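Local coordinates for protein CRISPR system Cmr subunit Cmr6 (Pyrococcus furiosus, PDB 4W8V) that caps, together with Cmr1, the elongated type III-B Cmr ribonucleoprotein complex, an RNA-binding assembly of CRISPR antiviral defence, at residues V27-E32 with S38-R43; T59-Y64 with G170-S175; G118-P123 with T215-S220. All coordinates share one frame; numbering follows the deposited sequence.

Contact 1: residues V27-E32 with S38-R43; sequences VGLGDE and SIRLLR
Arg-40 and Glu-32 form the ionic half of this contact, a salt bridge in which the guanidinium grips the carboxylate side-on with two nitrogens. Arg-40 NH2 donates to Glu-32 OE1 at 3.1 Å with an N-H...O angle of 147°, while Arg-40 NE reaches Glu-32 OE2 at 3.1 Å. A weak third bond from NE to OE1 adds to the pair. Both oxygens are met on their syn sides and lie close to the guanidinium plane, yet the two flat groups are not coplanar: their planes are 34° apart, so the nitrogens sit somewhat out of the carboxylate plane. The bridge is thus a twisted version of the familiar two-pronged arginine–carboxylate pair.

The nonpolar half is a sandwich around the same group. Leu-29 places CD2 over the centre of one guanidinium face, 3.9 Å above the plane, and this methyl is 4.0 Å from Arg-40 CZ. On the opposite face Leu-41 CD2 lies nearer the rim. The arginine chain leaves the helix with CG anti to its backbone nitrogen and then bends at chi3 (75°), a shape that turns NE and NH2 toward the acid and crosses both Glu-32 and Leu-29 at about a right angle. With methyls above and below and the acid at one edge, the guanidinium has little freedom to rotate. Its other terminal nitrogen, Arg-40 NH1, is held by a hydrogen bond to Gly-46 O.

The contact closes a short, surface-lying connection in which the chain leaves strand 25-28 and enters helix 34-43. Leu-29 continues the backbone pairing with strand 192-197 through Phe-193, and its side chain, like that of Arg-40, touches Leu-195. Arg-40 thus ties helix 34-43 to the loop after edge strand 25-28 and touches the middle strand of this antiparallel sheet.

Contact 2: residues T59-Y64 with G170-S175; sequences TRHLTY and GPYYQS
His-61 drives its NE2 edge into the face of Tyr-172, a T-shaped stack with planes at 78° and centroids 4.5 Å apart. His-61 NE2 stands almost over the centre of the phenol ring, 3.4 Å above its plane. The imidazole gets there because CG is anti to the backbone nitrogen (chi1 -179°), which sends the ring outward from the helix. Tyr-172 in turn sets its own edge on Tyr-173: Tyr-172 CD2 lies 3.5 Å above the Tyr-173 ring, completing an aromatic cluster of three.

The fit between His-61 and Tyr-173 is looser. Their planes are nearly parallel, but the rings are slid apart, with centroids 5.8 Å from each other and barely any overlap. A water bridges the two residues, bonded to His-61 O at 2.8 Å and to Tyr-173 OH at 2.6 Å, and rests over the imidazole face. Tightness does not follow burial: the close stack is on exposed Tyr-172, the slack, water-bridged side on buried Tyr-173.

The cluster joins helix 52-68 to the long loop between strands 161-165 and 192-197. Tyr-173 also touches Ala-81 of helix 77-90, while Thr-59 and Leu-62 pack against helix 212-228.

Contact 3: residues G118-P123 with T215-S220; sequences GEKKVP and TEKAFS
Lys-120 and Lys-217 converge on one flat group, the carboxylate of Glu-128, which joins them by salt bridges at its two oxygens: OE2 takes Lys-120 NZ and OE1 takes Lys-217 NZ. Lys-120 NZ and Lys-217 NZ come to 3.0 Å of each other, a proximity that the shared acid probably makes tolerable; the two donors do not bond to each other. Glu-124 adds a long, weak ion pair to Lys-120.

The rest of the touch is by the same terminal nitrogen. Lys-217 NZ comes up beside the outer part of the Lys-120 chain, 3.3 Å from Lys-120 CE and 3.5 Å from Lys-120 CD. Both chains are extended beyond CG, and it is this full reach that lets residues with well-separated backbones share an acid.

Lys-120 belongs to the loop just ahead of helix 122-133, whose first turn follows Lys-121 at the N-cap; Glu-128 is farther along that helix. Lys-217 rises from helix 212-228 and brushes Ile-116 of helix 108-116, while Phe-219 of the same helix packs on strands 13-21 and 202-209.

Overall arrangement
Contacts 1 and 3 are surface contacts of charged side chains, and contact 2, partly buried and nearest the middle of the chain, is aromatic. Contact 1 is local, sealing a strand-to-helix connection, whereas the other two join segments about a hundred residues apart and interleave along the sequence. Contact 1 lies across the chain's centre from both, about 28 Å from contact 2 and about 34 Å from contact 3, centre to centre. Helix 52-68 of contact 2 packs on helices 122-133 and 212-228 of contact 3; their nearest atoms are about 5 Å apart. All lie in the RAMP superfamily region of this C-terminal part of Cmr6, whose four-stranded antiparallel sheet is consistent with a ferredoxin-like core.

Contact 1: residues V27-E32 with S38-R43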
loop_
_atom_site.group_PDB
_atom_site.type_symbol
_atom_site.label_atom_id
_atom_site.label_comp_id
_atom_site.label_asym_id
_atom_site.label_seq_id
_atom_site.Cartn_x
_atom_site.Cartn_y
_atom_site.Cartn_z
ATOM N N VAL A 27 3.066 4.116 -13.116
ATOM C CA VAL A 27 2.323 2.855 -13.099
ATOM C C VAL A 27 2.800 1.936 -14.214
ATOM O O VAL A 27 2.902 2.359 -15.352
ATOM C CB VAL A 27 0.792 3.113 -13.281
ATOM C CG1 VAL A 27 0.027 1.823 -13.142
ATOM C CG2 VAL A 27 0.307 4.143 -12.277
ATOM N N GLY A 28 3.101 0.679 -13.892
ATOM C CA GLY A 28 3.459 -0.307 -14.899
ATOM C C GLY A 28 2.236 -0.884 -15.586
ATOM O O GLY A 28 1.254 -1.255 -14.931
ATOM N N LEU A 29 2.278 -0.950 -16.910
ATOM C CA LEU A 29 1.212 -1.607 -17.649
ATOM C C LEU A 29 1.463 -3.103 -17.768
ATOM O O LEU A 29 2.460 -3.535 -18.347
ATOM C CB LEU A 29 1.071 -0.993 -19.034
ATOM C CG LEU A 29 0.757 0.487 -19.006
ATOM C CD1 LEU A 29 1.166 1.066 -20.323
ATOM C CD2 LEU A 29 -0.738 0.698 -18.747
ATOM N N GLY A 30 0.556 -3.891 -17.207
ATOM C CA GLY A 30 0.691 -5.330 -17.246
ATOM C C GLY A 30 0.150 -5.886 -18.543
ATOM O O GLY A 30 0.153 -5.215 -19.568
ATOM N N ASP A 31 -0.283 -7.137 -18.503
ATOM C CA ASP A 31 -1.092 -7.693 -19.570
ATOM C C ASP A 31 -2.537 -7.288 -19.339
ATOM O O ASP A 31 -3.243 -7.885 -18.530
ATOM C CB ASP A 31 -0.962 -9.213 -19.637
ATOM C CG ASP A 31 0.229 -9.651 -20.445
ATOM O OD1 ASP A 31 0.085 -9.806 -21.674
ATOM O OD2 ASP A 31 1.307 -9.823 -19.852
ATOM N N GLU A 32 -2.962 -6.253 -20.050
ATOM C CA GLU A 32 -4.331 -5.747 -19.916
ATOM C C GLU A 32 -5.316 -6.661 -20.600
ATOM O O GLU A 32 -5.177 -6.998 -21.760
ATOM C CB GLU A 32 -4.449 -4.339 -20.483
ATOM C CG GLU A 32 -3.769 -3.287 -19.645
ATOM C CD GLU A 32 -4.246 -1.890 -19.986
ATOM O OE1 GLU A 32 -3.923 -1.412 -21.092
ATOM O OE2 GLU A 32 -4.945 -1.273 -19.151
ATOM N N SER A 38 -10.562 -1.356 -22.242
ATOM C CA SER A 38 -11.791 -0.605 -22.567
ATOM C C SER A 38 -11.998 0.596 -21.637
ATOM O O SER A 38 -12.077 1.736 -22.082
ATOM C CB SER A 38 -13.005 -1.527 -22.512
ATOM O OG SER A 38 -12.955 -2.449 -23.578
ATOM N N ILE A 39 -12.095 0.340 -20.343
ATOM C CA ILE A 39 -12.180 1.411 -19.359
ATOM C C ILE A 39 -11.054 2.437 -19.510
ATOM O O ILE A 39 -11.307 3.634 -19.521
ATOM C CB ILE A 39 -12.145 0.840 -17.920
ATOM C CG1 ILE A 39 -13.318 -0.133 -17.722
ATOM C CG2 ILE A 39 -12.179 1.978 -16.891
ATOM C CD1 ILE A 39 -14.617 0.554 -17.324
ATOM N N ARG A 40 -9.811 1.974 -19.651
ATOM C CA ARG A 40 -8.686 2.909 -19.623
ATOM C C ARG A 40 -8.676 3.837 -20.844
ATOM O O ARG A 40 -8.496 5.043 -20.715
ATOM C CB ARG A 40 -7.345 2.153 -19.520
ATOM C CG ARG A 40 -6.122 3.058 -19.393
ATOM C CD ARG A 40 -4.824 2.281 -19.058
ATOM N NE ARG A 40 -4.287 1.556 -20.199
ATOM C CZ ARG A 40 -3.573 2.121 -21.163
ATOM N NH1 ARG A 40 -3.292 3.413 -21.116
ATOM N NH2 ARG A 40 -3.131 1.386 -22.168
ATOM N N LEU A 41 -8.861 3.275 -22.029
ATOM C CA LEU A 41 -8.816 4.083 -23.240
ATOM C C LEU A 41 -10.059 4.978 -23.372
ATOM O O LEU A 41 -9.948 6.174 -23.633
ATOM C CB LEU A 41 -8.674 3.199 -24.482
ATOM C CG LEU A 41 -7.417 2.319 -24.615
ATOM C CD1 LEU A 41 -7.319 1.735 -26.018
ATOM C CD2 LEU A 41 -6.133 3.072 -24.263
ATOM N N LEU A 42 -11.229 4.397 -23.140
ATOM C CA LEU A 42 -12.499 5.028 -23.521
ATOM C C LEU A 42 -13.107 5.898 -22.428
ATOM O O LEU A 42 -13.834 6.848 -22.711
ATOM C CB LEU A 42 -13.505 3.951 -23.933
ATOM C CG LEU A 42 -13.094 2.952 -25.016
ATOM C CD1 LEU A 42 -13.935 1.691 -24.908
ATOM C CD2 LEU A 42 -13.217 3.554 -26.407
ATOM N N ARG A 43 -12.814 5.567 -21.177
ATOM C CA ARG A 43 -13.327 6.316 -20.042
ATOM C C ARG A 43 -12.310 7.280 -19.435
ATOM O O ARG A 43 -12.643 8.425 -19.103
ATOM C CB ARG A 43 -13.799 5.345 -18.967
ATOM C CG ARG A 43 -14.878 4.404 -19.446
ATOM C CD ARG A 43 -16.213 5.143 -19.560
ATOM N NE ARG A 43 -16.686 5.548 -18.241
ATOM C CZ ARG A 43 -17.120 6.765 -17.938
ATOM N NH1 ARG A 43 -17.146 7.707 -18.867
ATOM N NH2 ARG A 43 -17.527 7.034 -16.707
#

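Contact 2: residues T59-Y64 with G170-S175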
loop_
_atom_site.group_PDB
_atom_site.type_symbol
_atom_site.label_atom_id
_atom_site.label_comp_id
_atom_site.label_asym_id
_atom_site.label_seq_id
_atom_site.Cartn_x
_atom_site.Cartn_y
_atom_site.Cartn_z
ATOM N N THR A 59 0.146 -0.922 2.424
ATOM C CA THR A 59 -0.485 -0.786 3.741
ATOM C C THR A 59 0.013 -1.852 4.721
ATOM O O THR A 59 0.231 -1.551 5.880
ATOM C CB THR A 59 -2.034 -0.861 3.646
ATOM O OG1 THR A 59 -2.505 0.152 2.767
ATOM C CG2 THR A 59 -2.671 -0.635 4.994
ATOM N N ARG A 60 0.151 -3.093 4.257
ATOM C CA ARG A 60 0.895 -4.137 4.964
ATOM C C ARG A 60 2.270 -3.633 5.422
ATOM O O ARG A 60 2.651 -3.755 6.579
ATOM C CB ARG A 60 1.159 -5.353 4.063
ATOM C CG ARG A 60 0.099 -6.408 3.892
ATOM C CD ARG A 60 0.783 -7.574 3.157
ATOM N NE ARG A 60 -0.129 -8.551 2.571
ATOM C CZ ARG A 60 -0.544 -9.650 3.189
ATOM N NH1 ARG A 60 -0.152 -9.900 4.426
ATOM N NH2 ARG A 60 -1.369 -10.489 2.579
ATOM N N HIS A 61 3.012 -3.107 4.457
ATOM C CA HIS A 61 4.379 -2.659 4.651
ATOM C C HIS A 61 4.470 -1.633 5.750
ATOM O O HIS A 61 5.350 -1.703 6.613
ATOM C CB HIS A 61 4.928 -2.075 3.348
ATOM C CG HIS A 61 6.348 -1.614 3.434
ATOM N ND1 HIS A 61 6.704 -0.393 3.969
ATOM C CD2 HIS A 61 7.503 -2.189 3.013
ATOM C CE1 HIS A 61 8.018 -0.248 3.897
ATOM N NE2 HIS A 61 8.523 -1.317 3.321
ATOM N N LEU A 62 3.550 -0.681 5.713
ATOM C CA LEU A 62 3.446 0.350 6.731
ATOM C C LEU A 62 3.387 -0.263 8.120
ATOM O O LEU A 62 4.116 0.159 9.026
ATOM C CB LEU A 62 2.206 1.214 6.485
ATOM C CG LEU A 62 1.826 2.237 7.554
ATOM C CD1 LEU A 62 2.944 3.216 7.811
ATOM C CD2 LEU A 62 0.567 2.982 7.133
ATOM N N THR A 63 2.534 -1.274 8.281
ATOM C CA THR A 63 2.313 -1.851 9.601
ATOM C C THR A 63 3.491 -2.695 10.080
ATOM O O THR A 63 3.697 -2.833 11.282
ATOM C CB THR A 63 1.033 -2.713 9.640
ATOM O OG1 THR A 63 1.258 -3.939 8.944
ATOM C CG2 THR A 63 -0.130 -1.963 8.990
ATOM N N TYR A 64 4.258 -3.272 9.160
ATOM C CA TYR A 64 5.416 -4.066 9.576
ATOM C C TYR A 64 6.516 -3.117 10.007
ATOM O O TYR A 64 7.311 -3.428 10.879
ATOM C CB TYR A 64 5.926 -4.973 8.460
ATOM C CG TYR A 64 4.882 -5.853 7.830
ATOM C CD1 TYR A 64 3.783 -6.287 8.549
ATOM C CD2 TYR A 64 4.998 -6.248 6.505
ATOM C CE1 TYR A 64 2.834 -7.085 7.969
ATOM C CE2 TYR A 64 4.059 -7.051 5.921
ATOM C CZ TYR A 64 2.980 -7.469 6.654
ATOM O OH TYR A 64 2.039 -8.268 6.066
ATOM N N GLY A 170 14.465 -7.319 -4.488
ATOM C CA GLY A 170 15.330 -7.579 -3.362
ATOM C C GLY A 170 14.618 -7.346 -2.056
ATOM O O GLY A 170 13.529 -6.786 -2.036
ATOM N N PRO A 171 15.230 -7.785 -0.951
ATOM C CA PRO A 171 14.666 -7.485 0.365
ATOM C C PRO A 171 14.690 -5.986 0.627
ATOM O O PRO A 171 15.717 -5.345 0.417
ATOM C CB PRO A 171 15.588 -8.242 1.335
ATOM C CG PRO A 171 16.860 -8.466 0.563
ATOM C CD PRO A 171 16.452 -8.609 -0.869
ATOM N N TYR A 172 13.556 -5.434 1.053
ATOM C CA TYR A 172 13.457 -3.999 1.319
ATOM C C TYR A 172 14.418 -3.606 2.421
ATOM O O TYR A 172 15.028 -2.534 2.373
ATOM C CB TYR A 172 12.034 -3.603 1.716
ATOM C CG TYR A 172 11.827 -2.106 1.838
ATOM C CD1 TYR A 172 11.396 -1.360 0.752
ATOM C CD2 TYR A 172 12.068 -1.438 3.036
ATOM C CE1 TYR A 172 11.203 0.005 0.854
ATOM C CE2 TYR A 172 11.879 -0.075 3.146
ATOM C CZ TYR A 172 11.446 0.643 2.051
ATOM O OH TYR A 172 11.255 2.001 2.149
ATOM N N TYR A 173 14.536 -4.478 3.416
ATOM C CA TYR A 173 15.351 -4.215 4.594
ATOM C C TYR A 173 16.719 -4.877 4.485
ATOM O O TYR A 173 16.825 -6.094 4.353
ATOM C CB TYR A 173 14.601 -4.685 5.852
ATOM C CG TYR A 173 13.312 -3.918 6.033
ATOM C CD1 TYR A 173 13.342 -2.582 6.419
ATOM C CD2 TYR A 173 12.074 -4.502 5.775
ATOM C CE1 TYR A 173 12.194 -1.864 6.565
ATOM C CE2 TYR A 173 10.912 -3.786 5.925
ATOM C CZ TYR A 173 10.980 -2.456 6.321
ATOM O OH TYR A 173 9.843 -1.696 6.483
ATOM N N GLN A 174 17.761 -4.054 4.521
ATOM C CA GLN A 174 19.132 -4.494 4.280
ATOM C C GLN A 174 20.135 -3.785 5.190
ATOM O O GLN A 174 19.911 -2.645 5.585
ATOM C CB GLN A 174 19.510 -4.257 2.818
ATOM C CG GLN A 174 18.690 -5.071 1.832
ATOM C CD GLN A 174 19.277 -5.069 0.435
ATOM O OE1 GLN A 174 20.474 -4.820 0.248
ATOM N NE2 GLN A 174 18.438 -5.351 -0.556
ATOM N N SER A 175 21.245 -4.454 5.507
ATOM C CA SER A 175 22.244 -3.902 6.429
ATOM C C SER A 175 23.114 -2.828 5.786
ATOM O O SER A 175 23.460 -2.915 4.608
ATOM C CB SER A 175 23.144 -5.011 6.987
ATOM O OG SER A 175 24.053 -5.492 6.009
HETATM O O HOH W 1 7.728 -3.135 6.077
#

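Contact 3: residues G118-P123 with T215-S220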
loop_
_atom_site.group_PDB
_atom_site.type_symbol
_atom_site.label_atom_id
_atom_site.label_comp_id
_atom_site.label_asym_id
_atom_site.label_seq_id
_atom_site.Cartn_x
_atom_site.Cartn_y
_atom_site.Cartn_z
ATOM N N GLY A 118 -6.796 3.262 18.753
ATOM C CA GLY A 118 -7.223 3.728 20.061
ATOM C C GLY A 118 -6.598 3.073 21.280
ATOM O O GLY A 118 -5.388 2.842 21.335
ATOM N N GLU A 119 -7.446 2.755 22.255
ATOM C CA GLU A 119 -6.997 2.235 23.539
ATOM C C GLU A 119 -6.895 0.715 23.542
ATOM O O GLU A 119 -7.142 0.077 24.563
ATOM N N LYS A 120 -6.534 0.132 22.405
ATOM C CA LYS A 120 -6.373 -1.313 22.327
ATOM C C LYS A 120 -4.928 -1.700 22.623
ATOM O O LYS A 120 -3.995 -0.991 22.251
ATOM C CB LYS A 120 -6.811 -1.832 20.955
ATOM C CG LYS A 120 -8.231 -1.430 20.604
ATOM C CD LYS A 120 -8.880 -2.360 19.595
ATOM C CE LYS A 120 -10.392 -2.136 19.584
ATOM N NZ LYS A 120 -11.095 -2.870 18.492
ATOM N N LYS A 121 -4.747 -2.823 23.306
ATOM C CA LYS A 121 -3.415 -3.258 23.702
ATOM C C LYS A 121 -2.734 -4.015 22.572
ATOM O O LYS A 121 -3.369 -4.368 21.582
ATOM C CB LYS A 121 -3.488 -4.126 24.958
ATOM C CG LYS A 121 -4.133 -3.424 26.139
ATOM C CD LYS A 121 -3.225 -3.428 27.357
ATOM C CE LYS A 121 -3.875 -2.705 28.534
ATOM N NZ LYS A 121 -3.058 -2.774 29.785
ATOM N N VAL A 122 -1.439 -4.265 22.729
ATOM C CA VAL A 122 -0.647 -4.826 21.644
ATOM C C VAL A 122 -1.177 -6.173 21.134
ATOM O O VAL A 122 -1.498 -6.276 19.955
ATOM C CB VAL A 122 0.838 -4.970 22.050
ATOM C CG1 VAL A 122 1.570 -5.858 21.064
ATOM C CG2 VAL A 122 1.498 -3.603 22.146
ATOM N N PRO A 123 -1.301 -7.202 22.004
ATOM C CA PRO A 123 -1.707 -8.489 21.425
ATOM C C PRO A 123 -3.102 -8.446 20.801
ATOM O O PRO A 123 -3.450 -9.331 20.019
ATOM C CB PRO A 123 -1.673 -9.445 22.626
ATOM C CG PRO A 123 -0.801 -8.776 23.626
ATOM C CD PRO A 123 -1.097 -7.319 23.459
ATOM N N THR A 215 -13.128 -2.343 9.185
ATOM C CA THR A 215 -12.938 -1.848 7.833
ATOM C C THR A 215 -12.524 -0.380 7.845
ATOM O O THR A 215 -11.681 0.044 7.051
ATOM C CB THR A 215 -14.223 -2.038 7.000
ATOM O OG1 THR A 215 -14.531 -3.435 6.941
ATOM C CG2 THR A 215 -14.055 -1.506 5.589
ATOM N N GLU A 216 -13.105 0.388 8.760
ATOM C CA GLU A 216 -12.776 1.807 8.865
ATOM C C GLU A 216 -11.320 2.023 9.248
ATOM O O GLU A 216 -10.665 2.918 8.719
ATOM C CB GLU A 216 -13.689 2.501 9.875
ATOM C CG GLU A 216 -15.018 2.932 9.282
ATOM C CD GLU A 216 -15.950 3.550 10.304
ATOM O OE1 GLU A 216 -15.736 3.334 11.520
ATOM O OE2 GLU A 216 -16.898 4.247 9.885
ATOM N N LYS A 217 -10.830 1.203 10.174
ATOM C CA LYS A 217 -9.440 1.255 10.585
ATOM C C LYS A 217 -8.540 0.982 9.388
ATOM O O LYS A 217 -7.547 1.679 9.175
ATOM C CB LYS A 217 -9.172 0.246 11.696
ATOM C CG LYS A 217 -9.936 0.530 12.968
ATOM C CD LYS A 217 -9.444 -0.339 14.106
ATOM C CE LYS A 217 -10.303 -0.148 15.353
ATOM N NZ LYS A 217 -9.847 -1.014 16.478
ATOM N N ALA A 218 -8.921 -0.024 8.604
ATOM C CA ALA A 218 -8.209 -0.398 7.391
ATOM C C ALA A 218 -8.083 0.787 6.449
ATOM O O ALA A 218 -7.018 1.056 5.890
ATOM C CB ALA A 218 -8.915 -1.562 6.690
ATOM N N PHE A 219 -9.181 1.503 6.295
ATOM C CA PHE A 219 -9.231 2.667 5.429
ATOM C C PHE A 219 -8.260 3.741 5.905
ATOM O O PHE A 219 -7.642 4.440 5.106
ATOM C CB PHE A 219 -10.661 3.221 5.375
ATOM C CG PHE A 219 -10.832 4.339 4.392
ATOM C CD1 PHE A 219 -10.867 4.082 3.026
ATOM C CD2 PHE A 219 -10.934 5.646 4.823
ATOM C CE1 PHE A 219 -11.004 5.111 2.115
ATOM C CE2 PHE A 219 -11.086 6.686 3.917
ATOM C CZ PHE A 219 -11.121 6.416 2.561
ATOM N N SER A 220 -8.126 3.855 7.217
ATOM C CA SER A 220 -7.282 4.876 7.813
ATOM C C SER A 220 -5.813 4.540 7.582
ATOM O O SER A 220 -4.991 5.415 7.346
ATOM C CB SER A 220 -7.584 5.003 9.305
ATOM O OG SER A 220 -8.772 5.737 9.509
#